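Local coordinates for glucoamylase (Thermoanaerobacterium thermosaccharolyticum, PDB 1LF6), which hydrolyses terminal alpha-1,4-linked glucose units one after another from the non-reducing ends of glucan chains, probably releasing beta-D-glucose, at residues D30-A35 and L321-G326; T69-E74 and P157-Q162; S34-G39 and S648-N653; N56-E61 and P87-D92. All coordinates share one frame; numbering follows the deposited sequence.

Contact 1 (D30-A35 and L321-G326)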
loop_
_atom_site.group_PDB
_atom_site.type_symbol
_atom_site.label_atom_id
_atom_site.label_comp_id
_atom_site.label_asym_id
_atom_site.label_seq_id
_atom_site.Cartn_x
_atom_site.Cartn_y
_atom_site.Cartn_z
ATOM N N ASP A 30 7.743 -17.501 12.308
ATOM C CA ASP A 30 6.422 -16.845 12.137
ATOM C C ASP A 30 6.414 -16.242 10.741
ATOM O O ASP A 30 7.414 -16.316 9.980
ATOM C CB ASP A 30 6.253 -15.863 13.266
ATOM C CG ASP A 30 4.897 -15.383 13.629
ATOM O OD1 ASP A 30 3.823 -15.863 13.239
ATOM O OD2 ASP A 30 4.852 -14.443 14.494
ATOM N N THR A 31 5.390 -15.512 10.443
ATOM C CA THR A 31 5.037 -14.981 9.150
ATOM C C THR A 31 4.321 -13.668 9.335
ATOM O O THR A 31 3.709 -13.472 10.414
ATOM C CB THR A 31 4.165 -16.025 8.410
ATOM O OG1 THR A 31 4.154 -15.838 7.014
ATOM C CG2 THR A 31 2.813 -16.256 9.004
ATOM N N TRP A 32 4.187 -12.867 8.315
ATOM C CA TRP A 32 3.392 -11.629 8.493
ATOM C C TRP A 32 1.931 -11.951 8.290
ATOM O O TRP A 32 1.537 -13.038 7.887
ATOM C CB TRP A 32 3.908 -10.560 7.544
ATOM C CG TRP A 32 5.303 -10.082 7.890
ATOM C CD1 TRP A 32 6.436 -10.537 7.256
ATOM C CD2 TRP A 32 5.719 -9.231 8.943
ATOM N NE1 TRP A 32 7.535 -9.954 7.830
ATOM C CE2 TRP A 32 7.130 -9.142 8.862
ATOM C CE3 TRP A 32 5.042 -8.490 9.917
ATOM C CZ2 TRP A 32 7.869 -8.367 9.745
ATOM C CZ3 TRP A 32 5.780 -7.712 10.781
ATOM C CH2 TRP A 32 7.178 -7.661 10.690
ATOM N N ALA A 33 1.101 -10.942 8.513
ATOM C CA ALA A 33 -0.342 -11.063 8.329
ATOM C C ALA A 33 -0.777 -10.933 6.870
ATOM O O ALA A 33 -0.026 -10.463 6.017
ATOM C CB ALA A 33 -1.062 -10.008 9.177
ATOM N N SER A 34 -2.007 -11.357 6.597
ATOM C CA SER A 34 -2.570 -11.278 5.259
ATOM C C SER A 34 -2.462 -9.838 4.761
ATOM O O SER A 34 -2.718 -8.890 5.512
ATOM C CB SER A 34 -4.037 -11.704 5.280
ATOM O OG SER A 34 -4.654 -11.457 4.031
ATOM N N ALA A 35 -2.089 -9.681 3.494
ATOM C CA ALA A 35 -1.934 -8.362 2.893
ATOM C C ALA A 35 -3.263 -7.695 2.530
ATOM O O ALA A 35 -3.291 -6.514 2.175
ATOM C CB ALA A 35 -1.036 -8.451 1.660
ATOM N N LEU A 321 0.872 -0.118 2.229
ATOM C CA LEU A 321 1.161 -0.384 3.629
ATOM C C LEU A 321 0.784 -1.825 3.968
ATOM O O LEU A 321 0.012 -2.074 4.885
ATOM C CB LEU A 321 0.398 0.597 4.529
ATOM C CG LEU A 321 0.889 0.711 5.979
ATOM C CD1 LEU A 321 2.353 1.147 6.011
ATOM C CD2 LEU A 321 0.026 1.716 6.725
ATOM N N SER A 322 1.322 -2.768 3.205
ATOM C CA SER A 322 1.058 -4.177 3.439
ATOM C C SER A 322 2.248 -5.013 3.001
ATOM O O SER A 322 3.193 -4.498 2.406
ATOM C CB SER A 322 -0.195 -4.633 2.680
ATOM O OG SER A 322 -0.009 -4.591 1.274
ATOM N N ILE A 323 2.193 -6.303 3.307
ATOM C CA ILE A 323 3.243 -7.241 2.944
ATOM C C ILE A 323 2.565 -8.370 2.175
ATOM O O ILE A 323 2.196 -9.391 2.756
ATOM C CB ILE A 323 3.925 -7.801 4.202
ATOM C CG1 ILE A 323 4.517 -6.645 5.010
ATOM C CG2 ILE A 323 4.994 -8.813 3.813
ATOM C CD1 ILE A 323 5.032 -7.042 6.365
ATOM N N PRO A 324 2.393 -8.198 0.855
ATOM C CA PRO A 324 1.748 -9.197 -0.005
ATOM C C PRO A 324 2.080 -10.648 0.311
ATOM O O PRO A 324 3.239 -11.008 0.520
ATOM C CB PRO A 324 2.174 -8.780 -1.417
ATOM C CG PRO A 324 3.418 -7.976 -1.193
ATOM C CD PRO A 324 3.071 -7.184 0.036
ATOM N N TRP A 325 1.037 -11.472 0.350
ATOM C CA TRP A 325 1.183 -12.891 0.635
ATOM C C TRP A 325 2.027 -13.087 1.890
ATOM O O TRP A 325 2.783 -14.057 2.002
ATOM C CB TRP A 325 1.822 -13.587 -0.570
ATOM C CG TRP A 325 1.039 -13.365 -1.832
ATOM C CD1 TRP A 325 -0.198 -13.867 -2.127
ATOM C CD2 TRP A 325 1.409 -12.535 -2.944
ATOM N NE1 TRP A 325 -0.621 -13.400 -3.348
ATOM C CE2 TRP A 325 0.344 -12.581 -3.873
ATOM C CE3 TRP A 325 2.537 -11.756 -3.245
ATOM C CZ2 TRP A 325 0.371 -11.878 -5.084
ATOM C CZ3 TRP A 325 2.564 -11.054 -4.451
ATOM C CH2 TRP A 325 1.487 -11.122 -5.355
ATOM N N GLY A 326 1.879 -12.155 2.831
ATOM C CA GLY A 326 2.619 -12.212 4.080
ATOM C C GLY A 326 2.460 -13.532 4.802
ATOM O O GLY A 326 3.376 -13.984 5.492
HETATM O O HOH W 1 0.555 -7.575 5.167
#
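Trp32 and Ile323 make the main apolar contact between the two loops. The CD1 methyl of Ile323 sits over one face of the indole, 3.6 Å from the centroid of the Trp32 five-membered ring and 20° off its normal. This is a CH-pi contact, with Trp32 CG nearest. In Ile323, CG1 stands anti to the carbonyl carbon (chi1 -59°) and CD1 continues extended, which carries the methyl out to the ring. A second apolar contact is tight: Ala35 CB lies 3.3 Å from Pro324 CA. With an alanine in place of Trp32, Ile323 CD1 would probably lose the face it rests on and a gap would open.

The polar contacts use both ends of a type II beta turn, Ile323 to Gly326. Trp32 N gives a weak bond to Gly326 O at 3.1 Å, bent to 124°. Thr31 OG1 is 2.5 Å from the same Gly326 O, but its proton could instead go to the backbone O of Asp327 or Gln329. A water accepts from Ile323 N at 2.8 Å and lies 3.1 Å from Ala33 O, to which it can donate.

Trp325 of the same turn probably binds substrate, and its NE1 bonds to Glu583. The contact joins the N-terminal beta domain to the loop between helices 296-306 and 342-355. Strand 58-63 adds Glu61 beside Trp32 and Ile323, and strand 70-80 adds Ala70 beside Trp32.

Contact 2 (T69-E74 and P157-Q162)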
loop_
_atom_site.group_PDB
_atom_site.type_symbol
_atom_site.label_atom_id
_atom_site.label_comp_id
_atom_site.label_asym_id
_atom_site.label_seq_id
_atom_site.Cartn_x
_atom_site.Cartn_y
_atom_site.Cartn_z
ATOM N N THR A 69 8.865 0.760 9.044
ATOM C CA THR A 69 9.327 0.016 10.212
ATOM C C THR A 69 8.143 -0.638 10.927
ATOM O O THR A 69 7.502 -0.028 11.789
ATOM C CB THR A 69 10.075 0.931 11.205
ATOM O OG1 THR A 69 11.088 1.659 10.505
ATOM C CG2 THR A 69 10.749 0.100 12.303
ATOM N N ALA A 70 7.839 -1.874 10.541
ATOM C CA ALA A 70 6.752 -2.618 11.156
ATOM C C ALA A 70 7.312 -3.197 12.448
ATOM O O ALA A 70 8.442 -3.681 12.482
ATOM C CB ALA A 70 6.284 -3.729 10.233
ATOM N N ASP A 71 6.523 -3.141 13.512
ATOM C CA ASP A 71 6.961 -3.631 14.811
ATOM C C ASP A 71 6.004 -4.657 15.380
ATOM O O ASP A 71 6.317 -5.335 16.356
ATOM C CB ASP A 71 7.061 -2.466 15.792
ATOM C CG ASP A 71 8.035 -1.410 15.343
ATOM O OD1 ASP A 71 7.613 -0.248 15.167
ATOM O OD2 ASP A 71 9.227 -1.737 15.166
ATOM N N VAL A 72 4.834 -4.766 14.763
ATOM C CA VAL A 72 3.809 -5.683 15.231
ATOM C C VAL A 72 3.257 -6.547 14.103
ATOM O O VAL A 72 3.096 -6.084 12.976
ATOM C CB VAL A 72 2.644 -4.887 15.864
ATOM C CG1 VAL A 72 1.568 -5.833 16.366
ATOM C CG2 VAL A 72 3.172 -4.011 16.991
ATOM N N LYS A 73 2.968 -7.806 14.407
ATOM C CA LYS A 73 2.419 -8.702 13.404
ATOM C C LYS A 73 0.904 -8.731 13.573
ATOM O O LYS A 73 0.157 -8.625 12.598
ATOM C CB LYS A 73 3.009 -10.104 13.572
ATOM C CG LYS A 73 2.636 -11.095 12.475
ATOM C CD LYS A 73 1.419 -11.921 12.841
ATOM C CE LYS A 73 1.169 -13.019 11.813
ATOM N NZ LYS A 73 0.064 -13.930 12.222
ATOM N N GLU A 74 0.460 -8.856 14.823
ATOM C CA GLU A 74 -0.961 -8.900 15.140
ATOM C C GLU A 74 -1.273 -8.631 16.607
ATOM O O GLU A 74 -0.405 -8.704 17.474
ATOM C CB GLU A 74 -1.553 -10.268 14.815
ATOM C CG GLU A 74 -1.732 -10.589 13.358
ATOM C CD GLU A 74 -2.592 -11.821 13.182
ATOM O OE1 GLU A 74 -2.269 -12.853 13.812
ATOM O OE2 GLU A 74 -3.589 -11.757 12.424
ATOM N N PRO A 157 4.659 -9.222 18.945
ATOM C CA PRO A 157 5.596 -8.198 18.492
ATOM C C PRO A 157 6.637 -8.710 17.501
ATOM O O PRO A 157 7.207 -9.790 17.679
ATOM C CB PRO A 157 6.227 -7.723 19.793
ATOM C CG PRO A 157 6.293 -8.980 20.592
ATOM C CD PRO A 157 4.940 -9.614 20.339
ATOM N N HIS A 158 6.857 -7.928 16.447
ATOM C CA HIS A 158 7.860 -8.229 15.427
ATOM C C HIS A 158 8.635 -6.935 15.265
ATOM O O HIS A 158 8.649 -6.337 14.189
ATOM C CB HIS A 158 7.213 -8.594 14.093
ATOM C CG HIS A 158 6.723 -10.005 14.024
ATOM N ND1 HIS A 158 6.524 -10.662 12.830
ATOM C CD2 HIS A 158 6.379 -10.880 14.999
ATOM C CE1 HIS A 158 6.077 -11.881 13.071
ATOM N NE2 HIS A 158 5.980 -12.039 14.380
ATOM N N ILE A 159 9.271 -6.505 16.347
ATOM C CA ILE A 159 10.010 -5.255 16.356
ATOM C C ILE A 159 11.071 -5.142 15.273
ATOM O O ILE A 159 11.846 -6.073 15.028
ATOM C CB ILE A 159 10.630 -5.015 17.746
ATOM C CG1 ILE A 159 9.525 -5.108 18.800
ATOM C CG2 ILE A 159 11.295 -3.637 17.805
ATOM C CD1 ILE A 159 10.031 -5.133 20.218
ATOM N N LYS A 160 11.083 -3.983 14.625
ATOM C CA LYS A 160 12.010 -3.691 13.542
ATOM C C LYS A 160 11.986 -4.719 12.414
ATOM O O LYS A 160 13.019 -5.249 12.013
ATOM C CB LYS A 160 13.432 -3.522 14.077
ATOM C CG LYS A 160 13.685 -2.158 14.693
ATOM C CD LYS A 160 15.173 -1.840 14.712
ATOM C CE LYS A 160 15.417 -0.367 14.963
ATOM N NZ LYS A 160 16.858 -0.018 14.810
ATOM N N ASN A 161 10.783 -4.990 11.917
ATOM C CA ASN A 161 10.567 -5.910 10.800
ATOM C C ASN A 161 11.011 -7.362 10.939
ATOM O O ASN A 161 11.367 -7.990 9.944
ATOM C CB ASN A 161 11.197 -5.329 9.532
ATOM C CG ASN A 161 10.660 -3.952 9.201
ATOM O OD1 ASN A 161 11.386 -2.962 9.257
ATOM N ND2 ASN A 161 9.381 -3.883 8.864
ATOM N N GLN A 162 10.997 -7.903 12.152
ATOM C CA GLN A 162 11.377 -9.302 12.328
ATOM C C GLN A 162 10.704 -9.909 13.548
ATOM O O GLN A 162 10.662 -9.304 14.620
ATOM C CB GLN A 162 12.903 -9.461 12.420
ATOM C CG GLN A 162 13.529 -9.091 13.741
ATOM C CD GLN A 162 14.989 -9.506 13.810
ATOM O OE1 GLN A 162 15.817 -9.030 13.032
ATOM N NE2 GLN A 162 15.310 -10.402 14.742
#
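Lys73 and His158 lie side by side and point the same way, where two neighbouring antiparallel strands of the N-terminal beta-sandwich domain meet. Val72 and Pro157 form a non-hydrogen-bonded pair there. Lys73 CB is centred over one face of the imidazole, 3.5 Å from the centroid of the His158 ring and only 4° off the normal, a CH-pi contact. Lys73 CG runs on over the same ring and is nearest to CE1. The lysine chain then bends at chi2 and leads away, and NZ makes a salt bridge with Glu74 OE1. Asp30 accepts from His158 NE2, which helps to set the turn of the ring, while Trp32 meets it edge-to-face.

Asp71 grips the loop after strand 150-157 through its side chain. Its CG lies beside its own backbone N (chi1 -60°), which brings OD2 to the backbone of Lys160. Ile159 CG2 packs beside that carboxylate oxygen. The main chain adds two bonds: Asn161 N to Ala70 O at 2.7 Å, and His158 N to Asp71 O at 2.7 Å. Lys160 N reaches Asp71 OD2 on its anti lone pair at 3.0 Å, nearly straight at 171°.

Contact 3 (S34-G39 and S648-N653)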
loop_
_atom_site.group_PDB
_atom_site.type_symbol
_atom_site.label_atom_id
_atom_site.label_comp_id
_atom_site.label_asym_id
_atom_site.label_seq_id
_atom_site.Cartn_x
_atom_site.Cartn_y
_atom_site.Cartn_z
ATOM N N SER A 34 -2.007 -11.357 6.597
ATOM C CA SER A 34 -2.570 -11.278 5.259
ATOM C C SER A 34 -2.462 -9.838 4.761
ATOM O O SER A 34 -2.718 -8.890 5.512
ATOM C CB SER A 34 -4.037 -11.704 5.280
ATOM O OG SER A 34 -4.654 -11.457 4.031
ATOM N N ALA A 35 -2.089 -9.681 3.494
ATOM C CA ALA A 35 -1.934 -8.362 2.893
ATOM C C ALA A 35 -3.263 -7.695 2.530
ATOM O O ALA A 35 -3.291 -6.514 2.175
ATOM C CB ALA A 35 -1.036 -8.451 1.660
ATOM N N GLN A 36 -4.357 -8.449 2.597
ATOM C CA GLN A 36 -5.685 -7.900 2.314
ATOM C C GLN A 36 -6.097 -7.164 3.589
ATOM O O GLN A 36 -6.315 -7.779 4.638
ATOM C CB GLN A 36 -6.674 -9.029 1.979
ATOM C CG GLN A 36 -8.147 -8.692 2.185
ATOM C CD GLN A 36 -8.670 -7.571 1.283
ATOM O OE1 GLN A 36 -9.817 -7.148 1.431
ATOM N NE2 GLN A 36 -7.840 -7.090 0.350
ATOM N N LYS A 37 -6.189 -5.842 3.497
ATOM C CA LYS A 37 -6.520 -5.039 4.660
ATOM C C LYS A 37 -7.931 -4.481 4.691
ATOM O O LYS A 37 -8.456 -4.020 3.679
ATOM C CB LYS A 37 -5.518 -3.882 4.791
ATOM C CG LYS A 37 -4.061 -4.316 4.813
ATOM C CD LYS A 37 -3.783 -5.292 5.944
ATOM C CE LYS A 37 -2.305 -5.637 6.013
ATOM N NZ LYS A 37 -2.015 -6.674 7.050
ATOM N N GLN A 38 -8.531 -4.522 5.876
ATOM C CA GLN A 38 -9.877 -3.996 6.095
ATOM C C GLN A 38 -9.762 -2.499 6.307
ATOM O O GLN A 38 -10.730 -1.759 6.132
ATOM C CB GLN A 38 -10.501 -4.626 7.342
ATOM C CG GLN A 38 -10.973 -6.052 7.163
ATOM C CD GLN A 38 -11.432 -6.654 8.470
ATOM O OE1 GLN A 38 -10.637 -6.828 9.392
ATOM N NE2 GLN A 38 -12.717 -6.969 8.564
ATOM N N GLY A 39 -8.568 -2.061 6.689
ATOM C CA GLY A 39 -8.347 -0.645 6.915
ATOM C C GLY A 39 -6.912 -0.314 7.260
ATOM O O GLY A 39 -6.130 -1.192 7.633
ATOM N N SER A 648 -2.886 -10.271 -2.856
ATOM C CA SER A 648 -1.914 -9.313 -3.353
ATOM C C SER A 648 -1.908 -8.091 -2.443
ATOM O O SER A 648 -2.738 -7.969 -1.535
ATOM C CB SER A 648 -2.279 -8.900 -4.778
ATOM O OG SER A 648 -3.596 -8.374 -4.811
ATOM N N ALA A 649 -0.968 -7.188 -2.688
ATOM C CA ALA A 649 -0.859 -5.979 -1.893
ATOM C C ALA A 649 -2.171 -5.191 -1.873
ATOM O O ALA A 649 -2.919 -5.165 -2.853
ATOM C CB ALA A 649 0.269 -5.098 -2.445
ATOM N N SER A 650 -2.443 -4.571 -0.732
ATOM C CA SER A 650 -3.620 -3.726 -0.550
ATOM C C SER A 650 -3.433 -2.975 0.767
ATOM O O SER A 650 -2.983 -3.538 1.760
ATOM C CB SER A 650 -4.900 -4.551 -0.494
ATOM O OG SER A 650 -5.109 -5.044 0.812
ATOM N N PRO A 651 -3.744 -1.675 0.776
ATOM C CA PRO A 651 -4.213 -0.914 -0.391
ATOM C C PRO A 651 -3.092 -0.621 -1.386
ATOM O O PRO A 651 -1.968 -0.321 -0.978
ATOM C CB PRO A 651 -4.771 0.370 0.239
ATOM C CG PRO A 651 -3.942 0.533 1.485
ATOM C CD PRO A 651 -3.866 -0.887 2.013
ATOM N N LEU A 652 -3.381 -0.724 -2.685
ATOM C CA LEU A 652 -2.373 -0.396 -3.697
ATOM C C LEU A 652 -2.587 1.092 -3.937
ATOM O O LEU A 652 -3.552 1.497 -4.589
ATOM C CB LEU A 652 -2.585 -1.179 -5.003
ATOM C CG LEU A 652 -1.512 -0.944 -6.076
ATOM C CD1 LEU A 652 -0.169 -1.468 -5.580
ATOM C CD2 LEU A 652 -1.881 -1.640 -7.370
ATOM N N ASN A 653 -1.693 1.903 -3.387
ATOM C CA ASN A 653 -1.805 3.351 -3.488
ATOM C C ASN A 653 -1.975 3.896 -4.898
ATOM O O ASN A 653 -2.748 4.827 -5.117
ATOM C CB ASN A 653 -0.616 4.006 -2.782
ATOM C CG ASN A 653 -0.625 3.743 -1.280
ATOM O OD1 ASN A 653 -1.684 3.493 -0.693
ATOM N ND2 ASN A 653 0.541 3.808 -0.652
HETATM O O HOH W 2 -5.537 -8.139 -1.160
#
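The border between the N-terminal beta domain and the (alpha/alpha) barrel is where this contact lies, with two irregular segments meeting beside the probable substrate site. Ser650 is the central residue. Its OG donates to Ala35 O over 2.7 Å, in the carbonyl plane and on a lone pair. The hydroxyl lies between the backbone N and the carbonyl carbon (chi1 84°), and this turns it toward 34-39. Lys37 N lies 3.0 Å from Ser650 OG. Lys37 CG packs 3.3 Å from Ser650 O, and Lys37 CB approaches the ring of Pro651, which follows a cis peptide bond.

The lysine end then leads away from 648-653. NZ donates to Ser34 O at 2.8 Å and forms a salt bridge with Glu61, so both partners hold the charge on the beta-domain side. Gln36 bends at chi2 and brings its amide back to the other segment. There NE2 gives a bond of 2.9 Å to a water, and the water donates to Ser648 O. Asn629 holds Gln36 OE1.

Ser648 also lies close to Trp325, a probable substrate-binding residue. Strand 51-55 packs on Lys37 through Thr53 and Ala55. Helix 296-306 packs on Pro651 through Ile304, and Leu652 stands at the N-cap position of helix 653-668.

Contact 4 (N56-E61 and P87-D92)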
loop_
_atom_site.group_PDB
_atom_site.type_symbol
_atom_site.label_atom_id
_atom_site.label_comp_id
_atom_site.label_asym_id
_atom_site.label_seq_id
_atom_site.Cartn_x
_atom_site.Cartn_y
_atom_site.Cartn_z
ATOM N N ASN A 56 -8.597 -9.453 8.840
ATOM C CA ASN A 56 -9.276 -10.568 9.483
ATOM C C ASN A 56 -9.870 -10.219 10.845
ATOM O O ASN A 56 -9.798 -11.011 11.784
ATOM C CB ASN A 56 -8.302 -11.744 9.612
ATOM C CG ASN A 56 -7.866 -12.283 8.260
ATOM O OD1 ASN A 56 -6.730 -12.723 8.086
ATOM N ND2 ASN A 56 -8.774 -12.256 7.296
ATOM N N GLY A 57 -10.445 -9.024 10.942
ATOM C CA GLY A 57 -11.074 -8.594 12.177
ATOM C C GLY A 57 -10.150 -8.175 13.297
ATOM O O GLY A 57 -10.589 -7.993 14.433
ATOM N N ALA A 58 -8.871 -8.000 12.998
ATOM C CA ALA A 58 -7.937 -7.607 14.039
ATOM C C ALA A 58 -6.797 -6.744 13.535
ATOM O O ALA A 58 -6.476 -6.723 12.345
ATOM C CB ALA A 58 -7.379 -8.849 14.729
ATOM N N ILE A 59 -6.197 -6.019 14.464
ATOM C CA ILE A 59 -5.068 -5.173 14.151
ATOM C C ILE A 59 -3.961 -6.078 13.619
ATOM O O ILE A 59 -3.637 -7.096 14.231
ATOM C CB ILE A 59 -4.575 -4.450 15.422
ATOM C CG1 ILE A 59 -5.572 -3.353 15.803
ATOM C CG2 ILE A 59 -3.169 -3.910 15.217
ATOM C CD1 ILE A 59 -5.341 -2.752 17.178
ATOM N N SER A 60 -3.409 -5.732 12.461
ATOM C CA SER A 60 -2.322 -6.516 11.895
ATOM C C SER A 60 -1.034 -5.717 12.111
ATOM O O SER A 60 -0.732 -5.332 13.242
ATOM C CB SER A 60 -2.576 -6.798 10.406
ATOM O OG SER A 60 -3.024 -5.648 9.709
ATOM N N GLU A 61 -0.279 -5.453 11.052
ATOM C CA GLU A 61 0.964 -4.700 11.206
ATOM C C GLU A 61 0.767 -3.288 11.763
ATOM O O GLU A 61 -0.196 -2.596 11.423
ATOM C CB GLU A 61 1.707 -4.579 9.871
ATOM C CG GLU A 61 2.321 -5.861 9.336
ATOM C CD GLU A 61 1.359 -6.670 8.486
ATOM O OE1 GLU A 61 0.268 -6.163 8.176
ATOM O OE2 GLU A 61 1.706 -7.814 8.122
ATOM N N PRO A 87 -12.081 -20.515 20.133
ATOM C CA PRO A 87 -12.064 -19.807 18.847
ATOM C C PRO A 87 -11.149 -18.586 18.766
ATOM O O PRO A 87 -11.069 -17.780 19.693
ATOM C CB PRO A 87 -13.528 -19.429 18.645
ATOM C CG PRO A 87 -13.963 -19.135 20.023
ATOM C CD PRO A 87 -13.371 -20.292 20.813
ATOM N N ASP A 88 -10.461 -18.481 17.632
ATOM C CA ASP A 88 -9.560 -17.374 17.333
ATOM C C ASP A 88 -10.416 -16.451 16.474
ATOM O O ASP A 88 -10.839 -16.837 15.387
ATOM C CB ASP A 88 -8.356 -17.898 16.542
ATOM C CG ASP A 88 -7.409 -16.789 16.078
ATOM O OD1 ASP A 88 -6.250 -17.119 15.741
ATOM O OD2 ASP A 88 -7.808 -15.606 16.034
ATOM N N GLU A 89 -10.688 -15.248 16.970
ATOM C CA GLU A 89 -11.533 -14.303 16.242
ATOM C C GLU A 89 -11.090 -14.076 14.795
ATOM O O GLU A 89 -11.928 -13.916 13.908
ATOM C CB GLU A 89 -11.591 -12.956 16.976
ATOM C CG GLU A 89 -10.392 -12.049 16.728
ATOM C CD GLU A 89 -10.519 -10.696 17.410
ATOM O OE1 GLU A 89 -11.642 -10.152 17.449
ATOM O OE2 GLU A 89 -9.493 -10.172 17.891
ATOM N N THR A 90 -9.780 -14.077 14.556
ATOM C CA THR A 90 -9.262 -13.847 13.211
ATOM C C THR A 90 -9.590 -14.946 12.208
ATOM O O THR A 90 -9.336 -14.794 11.013
ATOM C CB THR A 90 -7.723 -13.624 13.214
ATOM O OG1 THR A 90 -7.050 -14.820 13.626
ATOM C CG2 THR A 90 -7.352 -12.496 14.160
ATOM N N LYS A 91 -10.164 -16.052 12.671
ATOM C CA LYS A 91 -10.507 -17.136 11.751
ATOM C C LYS A 91 -11.816 -17.845 12.067
ATOM O O LYS A 91 -12.381 -18.513 11.204
ATOM C CB LYS A 91 -9.370 -18.157 11.709
ATOM C CG LYS A 91 -8.902 -18.606 13.071
ATOM C CD LYS A 91 -7.385 -18.565 13.167
ATOM C CE LYS A 91 -6.736 -19.540 12.198
ATOM N NZ LYS A 91 -5.257 -19.526 12.347
ATOM N N ASP A 92 -12.304 -17.695 13.295
ATOM C CA ASP A 92 -13.541 -18.359 13.694
ATOM C C ASP A 92 -14.718 -17.408 13.865
ATOM O O ASP A 92 -15.744 -17.782 14.437
ATOM C CB ASP A 92 -13.322 -19.134 14.995
ATOM C CG ASP A 92 -12.165 -20.107 14.902
ATOM O OD1 ASP A 92 -12.078 -20.822 13.884
ATOM O OD2 ASP A 92 -11.348 -20.159 15.845
#
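Asn56 and Thr90 meet where the tight turn between antiparallel strands 51-55 and 58-63 packs on a short, weakly bonded helix, 89-92. This is packing within the N-terminal beta sandwich. Asn56 and Gly57 both have positive phi, as the middle residues of a type I' turn do. The carbonyl O of Asn56 receives a CA-H...O contact from Thr90 CA at 3.2 Å. Asn56 CB lies 3.5 Å from Thr90 O. Gly57 O lies 3.9 Å from Glu89 OE1, and both are acceptors. Asn111 and Lys122 each bond both Gly57 O and the Glu89 carboxylate, tying them together. Phe77 N also bonds Glu89 OE2. Ala58 begins the strand. Its CB touches Thr90 CG2 at 3.7 Å, with Glu89 OE2 a little farther off.

Thr90 is held by the helix start. With OG1 turned between N and C (chi1 66°), CG2 is left to face Ala58. A valine in place of Thr90 would probably leave Asp88 OD2 without its hydroxyl donor and the N-cap less firmly held. Asp88 is that N-cap, and Lys76 pairs with its OD1. Thr90 OG1 at 2.6 Å and Thr90 N at 2.9 Å both reach Asp88 OD2 from the same face of the carboxylate.

Contacts 1 and 3 start from the same loop, 30-39, and join the N-terminal beta domain to the catalytic (alpha/alpha) barrel. Their centres are about 9 Å apart. Contacts 2 and 4 lie wholly in the beta domain and share its seven-stranded sheet, in which strands 58-63 and 70-80 are neighbours. Their centres are about 17 Å apart, and their segments alternate along the chain. Both fall within the long sequence spans bridged by contacts 1 and 3. Ser322 OG of contact 1 bonds Ser650 N of contact 3, and Ala33 N of contact 1 bonds Glu61 OE2 of contact 4. The sheet is thus linked through loop 30-39 to loops beside the probable substrate site.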